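Local coordinates for protein light Chain (PDB 6BVD) that is the zinc metalloendopeptidase light chain of a mosaic botulinum neurotoxin and probably cleaves a neuronal SNARE protein, at residues G239-V251 against V258-F270. Numbering follows the deposited sequence.
Sequences GTYITEYKITPNV and VTKPITSAEFLTF. With ACT (acetate ion), chain F.
Ile242 meets Ala265 and Thr263 with one branch: its CG1 lies 3.5 Å from Ala265 CB and also comes near Thr263 OG1. That branch sits between the backbone N and the carbonyl carbon (chi1 55°), which turns it onto the start of helix 264-270. An acetate ion, probably from the crystallisation liquor, takes a bond from Ile242 N. Its methyl group lies over one face of the Tyr241 ring, and its carboxylate carbon is 3.4 Å from Ala265 CB.

At Glu244 the contact becomes polar. Thr263 OG1 donates to Glu244 O, in the carbonyl plane, at 2.9 Å. The same hydroxyl accepts a weak bond from Ala265 N, so Thr263 is the N-cap of the helix and also ties it to the loop. Tyr245 O is gripped twice by Ser264. The OG bond lies in the carbonyl plane, while the N-H comes from above it.

Lys246 and Ile247 then form a very short antiparallel ladder with Thr263 and Ile262. Ile247 and Ile262 are the hydrogen-bonded pair, joined by two backbone bonds. Lys246 lays CB against Pro261 CB at 3.8 Å, and its extended chain makes a weak bond from NZ to a water that donates to Pro261 O. On the other face, Ile247 CG1 approaches Phe267 CE2 obliquely at 3.8 Å. Thr248 CG2 packs on Pro261, and Pro249 turns CD and CG toward the two methyls of Val258, its CD 4.0 Å from Val258 CG1.

This two-stranded antiparallel pair leads directly into the helix that carries Glu266, the zinc ligand that joins His228 and His232 of the HExxH helix 222-237. Thr269 packs against that helix, while Ile242, Tyr245, Ile247 and Ser264 rest on helix 280-301.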
loop_
_atom_site.group_PDB
_atom_site.type_symbol
_atom_site.label_atom_id
_atom_site.label_comp_id
_atom_site.label_asym_id
_atom_site.label_seq_id
_atom_site.Cartn_x
_atom_site.Cartn_y
_atom_site.Cartn_z
ATOM N N GLY A 239 -0.914 13.580 -29.363
ATOM C CA GLY A 239 -1.588 14.218 -30.490
ATOM C C GLY A 239 -2.168 13.200 -31.501
ATOM O O GLY A 239 -2.347 13.538 -32.683
ATOM N N THR A 240 -2.435 11.967 -31.044
ATOM C CA THR A 240 -3.013 10.907 -31.912
ATOM C C THR A 240 -4.486 10.673 -31.604
ATOM O O THR A 240 -5.102 9.728 -32.123
ATOM C CB THR A 240 -2.299 9.525 -31.709
ATOM O OG1 THR A 240 -2.659 9.016 -30.437
ATOM C CG2 THR A 240 -0.755 9.664 -31.767
ATOM N N TYR A 241 -5.068 11.536 -30.775
ATOM C CA TYR A 241 -6.446 11.381 -30.320
ATOM C C TYR A 241 -7.452 11.472 -31.470
ATOM O O TYR A 241 -7.369 12.363 -32.318
ATOM C CB TYR A 241 -6.739 12.430 -29.249
ATOM C CG TYR A 241 -8.026 12.340 -28.454
ATOM C CD1 TYR A 241 -8.027 11.798 -27.176
ATOM C CD2 TYR A 241 -9.226 12.858 -28.954
ATOM C CE1 TYR A 241 -9.180 11.743 -26.419
ATOM C CE2 TYR A 241 -10.383 12.811 -28.205
ATOM C CZ TYR A 241 -10.352 12.254 -26.945
ATOM O OH TYR A 241 -11.500 12.186 -26.187
ATOM N N ILE A 242 -8.396 10.524 -31.520
ATOM C CA ILE A 242 -9.461 10.628 -32.538
ATOM C C ILE A 242 -10.881 10.529 -31.974
ATOM O O ILE A 242 -11.118 9.925 -30.927
ATOM C CB ILE A 242 -9.297 9.565 -33.674
ATOM C CG1 ILE A 242 -9.212 8.126 -33.118
ATOM C CG2 ILE A 242 -8.045 9.838 -34.457
ATOM C CD1 ILE A 242 -9.273 7.029 -34.250
ATOM N N THR A 243 -11.828 11.158 -32.687
ATOM C CA THR A 243 -13.240 11.035 -32.405
ATOM C C THR A 243 -14.025 10.359 -33.567
ATOM O O THR A 243 -15.140 9.894 -33.348
ATOM C CB THR A 243 -13.874 12.421 -32.165
ATOM O OG1 THR A 243 -13.656 13.209 -33.335
ATOM C CG2 THR A 243 -13.249 13.123 -30.931
ATOM N N GLU A 244 -13.476 10.344 -34.785
ATOM C CA GLU A 244 -14.240 9.820 -35.935
ATOM C C GLU A 244 -13.742 8.424 -36.288
ATOM O O GLU A 244 -13.416 7.673 -35.382
ATOM C CB GLU A 244 -14.150 10.769 -37.116
ATOM C CG GLU A 244 -14.509 12.214 -36.721
ATOM C CD GLU A 244 -15.877 12.295 -36.028
ATOM O OE1 GLU A 244 -16.837 11.724 -36.568
ATOM O OE2 GLU A 244 -15.997 12.926 -34.947
ATOM N N TYR A 245 -13.669 8.058 -37.568
ATOM C CA TYR A 245 -13.272 6.657 -37.898
ATOM C C TYR A 245 -14.203 5.673 -37.165
ATOM O O TYR A 245 -13.752 4.682 -36.568
ATOM C CB TYR A 245 -11.782 6.405 -37.503
ATOM C CG TYR A 245 -10.855 7.407 -38.141
ATOM C CD1 TYR A 245 -10.363 7.203 -39.411
ATOM C CD2 TYR A 245 -10.505 8.592 -37.478
ATOM C CE1 TYR A 245 -9.542 8.126 -40.016
ATOM C CE2 TYR A 245 -9.679 9.514 -38.077
ATOM C CZ TYR A 245 -9.201 9.276 -39.339
ATOM O OH TYR A 245 -8.385 10.189 -39.953
ATOM N N LYS A 246 -15.504 5.944 -37.209
ATOM C CA LYS A 246 -16.475 5.162 -36.433
ATOM C C LYS A 246 -16.878 3.881 -37.177
ATOM O O LYS A 246 -17.020 3.899 -38.408
ATOM C CB LYS A 246 -17.704 6.001 -36.130
ATOM C CG LYS A 246 -17.436 7.220 -35.234
ATOM C CD LYS A 246 -18.732 7.976 -34.945
ATOM C CE LYS A 246 -18.458 9.147 -33.982
ATOM N NZ LYS A 246 -19.691 9.837 -33.537
ATOM N N ILE A 247 -17.019 2.769 -36.446
ATOM C CA ILE A 247 -17.311 1.490 -37.092
ATOM C C ILE A 247 -18.293 0.670 -36.281
ATOM O O ILE A 247 -18.525 0.935 -35.091
ATOM C CB ILE A 247 -16.002 0.624 -37.313
ATOM C CG1 ILE A 247 -15.284 0.383 -35.979
ATOM C CG2 ILE A 247 -15.053 1.326 -38.288
ATOM C CD1 ILE A 247 -13.968 -0.419 -36.124
ATOM N N THR A 248 -18.863 -0.338 -36.941
ATOM C CA THR A 248 -19.629 -1.390 -36.294
ATOM C C THR A 248 -18.889 -2.727 -36.545
ATOM O O THR A 248 -18.032 -2.817 -37.411
ATOM C CB THR A 248 -21.088 -1.469 -36.837
ATOM O OG1 THR A 248 -21.029 -1.476 -38.257
ATOM C CG2 THR A 248 -21.912 -0.249 -36.378
ATOM N N PRO A 249 -19.159 -3.742 -35.728
ATOM C CA PRO A 249 -18.429 -4.999 -35.960
ATOM C C PRO A 249 -18.971 -5.774 -37.197
ATOM O O PRO A 249 -20.110 -5.541 -37.610
ATOM C CB PRO A 249 -18.640 -5.780 -34.653
ATOM C CG PRO A 249 -19.897 -5.256 -34.103
ATOM C CD PRO A 249 -19.988 -3.794 -34.510
ATOM N N ASN A 250 -18.156 -6.655 -37.788
ATOM C CA ASN A 250 -18.584 -7.513 -38.907
ATOM C C ASN A 250 -19.700 -8.470 -38.500
ATOM O O ASN A 250 -20.721 -8.575 -39.158
ATOM C CB ASN A 250 -17.386 -8.339 -39.424
ATOM C CG ASN A 250 -17.739 -9.272 -40.595
ATOM O OD1 ASN A 250 -18.470 -8.916 -41.520
ATOM N ND2 ASN A 250 -17.254 -10.515 -40.506
ATOM N N VAL A 251 -19.468 -9.185 -37.417
ATOM C CA VAL A 251 -20.466 -10.038 -36.805
ATOM C C VAL A 251 -20.765 -9.591 -35.386
ATOM O O VAL A 251 -19.849 -9.340 -34.609
ATOM C CB VAL A 251 -20.025 -11.504 -36.796
ATOM C CG1 VAL A 251 -21.027 -12.357 -36.019
ATOM C CG2 VAL A 251 -19.849 -11.991 -38.227
ATOM N N VAL A 258 -24.579 -3.821 -29.361
ATOM C CA VAL A 258 -24.211 -2.767 -30.313
ATOM C C VAL A 258 -25.398 -1.841 -30.606
ATOM O O VAL A 258 -26.490 -2.322 -30.867
ATOM C CB VAL A 258 -23.720 -3.358 -31.659
ATOM C CG1 VAL A 258 -23.013 -2.286 -32.465
ATOM C CG2 VAL A 258 -22.762 -4.505 -31.425
ATOM N N THR A 259 -25.201 -0.527 -30.574
ATOM C CA THR A 259 -26.310 0.412 -30.812
ATOM C C THR A 259 -26.006 1.375 -31.963
ATOM O O THR A 259 -26.874 1.676 -32.776
ATOM C CB THR A 259 -26.689 1.232 -29.560
ATOM O OG1 THR A 259 -25.522 1.846 -28.994
ATOM C CG2 THR A 259 -27.355 0.333 -28.520
ATOM N N LYS A 260 -24.797 1.908 -31.983
ATOM C CA LYS A 260 -24.374 2.851 -33.015
ATOM C C LYS A 260 -22.920 2.578 -33.437
ATOM O O LYS A 260 -22.222 1.787 -32.789
ATOM C CB LYS A 260 -24.519 4.279 -32.484
ATOM C CG LYS A 260 -23.612 4.504 -31.267
ATOM C CD LYS A 260 -23.840 5.831 -30.558
ATOM C CE LYS A 260 -23.136 5.829 -29.204
ATOM N NZ LYS A 260 -22.844 7.204 -28.714
ATOM N N PRO A 261 -22.465 3.199 -34.546
ATOM C CA PRO A 261 -21.012 3.113 -34.773
ATOM C C PRO A 261 -20.209 3.818 -33.673
ATOM O O PRO A 261 -20.671 4.794 -33.042
ATOM C CB PRO A 261 -20.809 3.788 -36.128
ATOM C CG PRO A 261 -22.213 4.345 -36.524
ATOM C CD PRO A 261 -23.208 3.587 -35.759
ATOM N N ILE A 262 -19.017 3.289 -33.454
ATOM C CA ILE A 262 -18.125 3.674 -32.342
ATOM C C ILE A 262 -16.741 4.026 -32.904
ATOM O O ILE A 262 -16.225 3.289 -33.741
ATOM C CB ILE A 262 -18.001 2.496 -31.313
ATOM C CG1 ILE A 262 -19.332 2.214 -30.607
ATOM C CG2 ILE A 262 -16.919 2.773 -30.252
ATOM C CD1 ILE A 262 -19.884 3.395 -29.842
ATOM N N THR A 263 -16.101 5.106 -32.432
ATOM C CA THR A 263 -14.758 5.441 -32.936
ATOM C C THR A 263 -13.795 4.252 -32.826
ATOM O O THR A 263 -13.827 3.516 -31.835
ATOM C CB THR A 263 -14.124 6.669 -32.185
ATOM O OG1 THR A 263 -12.795 6.871 -32.682
ATOM C CG2 THR A 263 -14.032 6.425 -30.694
ATOM N N SER A 264 -12.960 4.061 -33.858
ATOM C CA SER A 264 -11.958 2.990 -33.883
ATOM C C SER A 264 -11.032 3.033 -32.668
ATOM O O SER A 264 -10.420 2.021 -32.330
ATOM C CB SER A 264 -11.086 3.069 -35.138
ATOM O OG SER A 264 -11.784 2.609 -36.276
ATOM N N ALA A 265 -10.926 4.211 -32.045
ATOM C CA ALA A 265 -10.032 4.391 -30.883
ATOM C C ALA A 265 -10.458 3.551 -29.670
ATOM O O ALA A 265 -9.613 3.168 -28.861
ATOM C CB ALA A 265 -9.937 5.899 -30.472
ATOM N N GLU A 266 -11.760 3.283 -29.518
ATOM C CA GLU A 266 -12.179 2.477 -28.362
ATOM C C GLU A 266 -11.681 1.062 -28.529
ATOM O O GLU A 266 -11.302 0.417 -27.547
ATOM C CB GLU A 266 -13.692 2.463 -28.167
ATOM C CG GLU A 266 -14.308 3.848 -27.991
ATOM C CD GLU A 266 -13.974 4.540 -26.688
ATOM O OE1 GLU A 266 -13.257 3.978 -25.818
ATOM O OE2 GLU A 266 -14.453 5.685 -26.550
ATOM N N PHE A 267 -11.684 0.561 -29.766
ATOM C CA PHE A 267 -11.232 -0.833 -29.947
ATOM C C PHE A 267 -9.707 -0.920 -29.805
ATOM O O PHE A 267 -9.176 -1.925 -29.301
ATOM C CB PHE A 267 -11.691 -1.371 -31.287
ATOM C CG PHE A 267 -13.193 -1.342 -31.456
ATOM C CD1 PHE A 267 -13.991 -2.330 -30.889
ATOM C CD2 PHE A 267 -13.812 -0.270 -32.097
ATOM C CE1 PHE A 267 -15.376 -2.303 -31.031
ATOM C CE2 PHE A 267 -15.191 -0.227 -32.242
ATOM C CZ PHE A 267 -15.980 -1.234 -31.703
ATOM N N LEU A 268 -8.994 0.122 -30.243
ATOM C CA LEU A 268 -7.537 0.124 -30.098
ATOM C C LEU A 268 -7.176 0.285 -28.632
ATOM O O LEU A 268 -6.137 -0.224 -28.170
ATOM C CB LEU A 268 -6.884 1.232 -30.932
ATOM C CG LEU A 268 -7.064 1.166 -32.449
ATOM C CD1 LEU A 268 -6.506 2.442 -33.109
ATOM C CD2 LEU A 268 -6.449 -0.096 -33.063
ATOM N N THR A 269 -8.030 0.979 -27.887
ATOM C CA THR A 269 -7.741 1.186 -26.480
ATOM C C THR A 269 -7.984 -0.126 -25.704
ATOM O O THR A 269 -7.190 -0.510 -24.830
ATOM C CB THR A 269 -8.567 2.317 -25.908
ATOM O OG1 THR A 269 -8.128 3.560 -26.511
ATOM C CG2 THR A 269 -8.386 2.403 -24.381
ATOM N N PHE A 270 -9.054 -0.837 -26.050
ATOM C CA PHE A 270 -9.270 -2.132 -25.418
ATOM C C PHE A 270 -8.140 -3.092 -25.782
ATOM O O PHE A 270 -7.577 -3.735 -24.914
ATOM C CB PHE A 270 -10.621 -2.761 -25.808
ATOM C CG PHE A 270 -10.893 -4.033 -25.035
ATOM C CD1 PHE A 270 -11.488 -3.974 -23.785
ATOM C CD2 PHE A 270 -10.441 -5.260 -25.500
ATOM C CE1 PHE A 270 -11.704 -5.136 -23.031
ATOM C CE2 PHE A 270 -10.644 -6.437 -24.742
ATOM C CZ PHE A 270 -11.283 -6.361 -23.517
HETATM C C ACT F . -8.504 8.200 -28.378
HETATM O O ACT F . -7.885 8.509 -29.421
HETATM O OXT ACT F . -7.961 7.467 -27.522
HETATM C CH3 ACT F . -9.903 8.713 -28.152
HETATM O O HOH W 1 -20.092 7.026 -31.491
HETATM O O HOH W 2 -19.745 -0.466 -32.847
#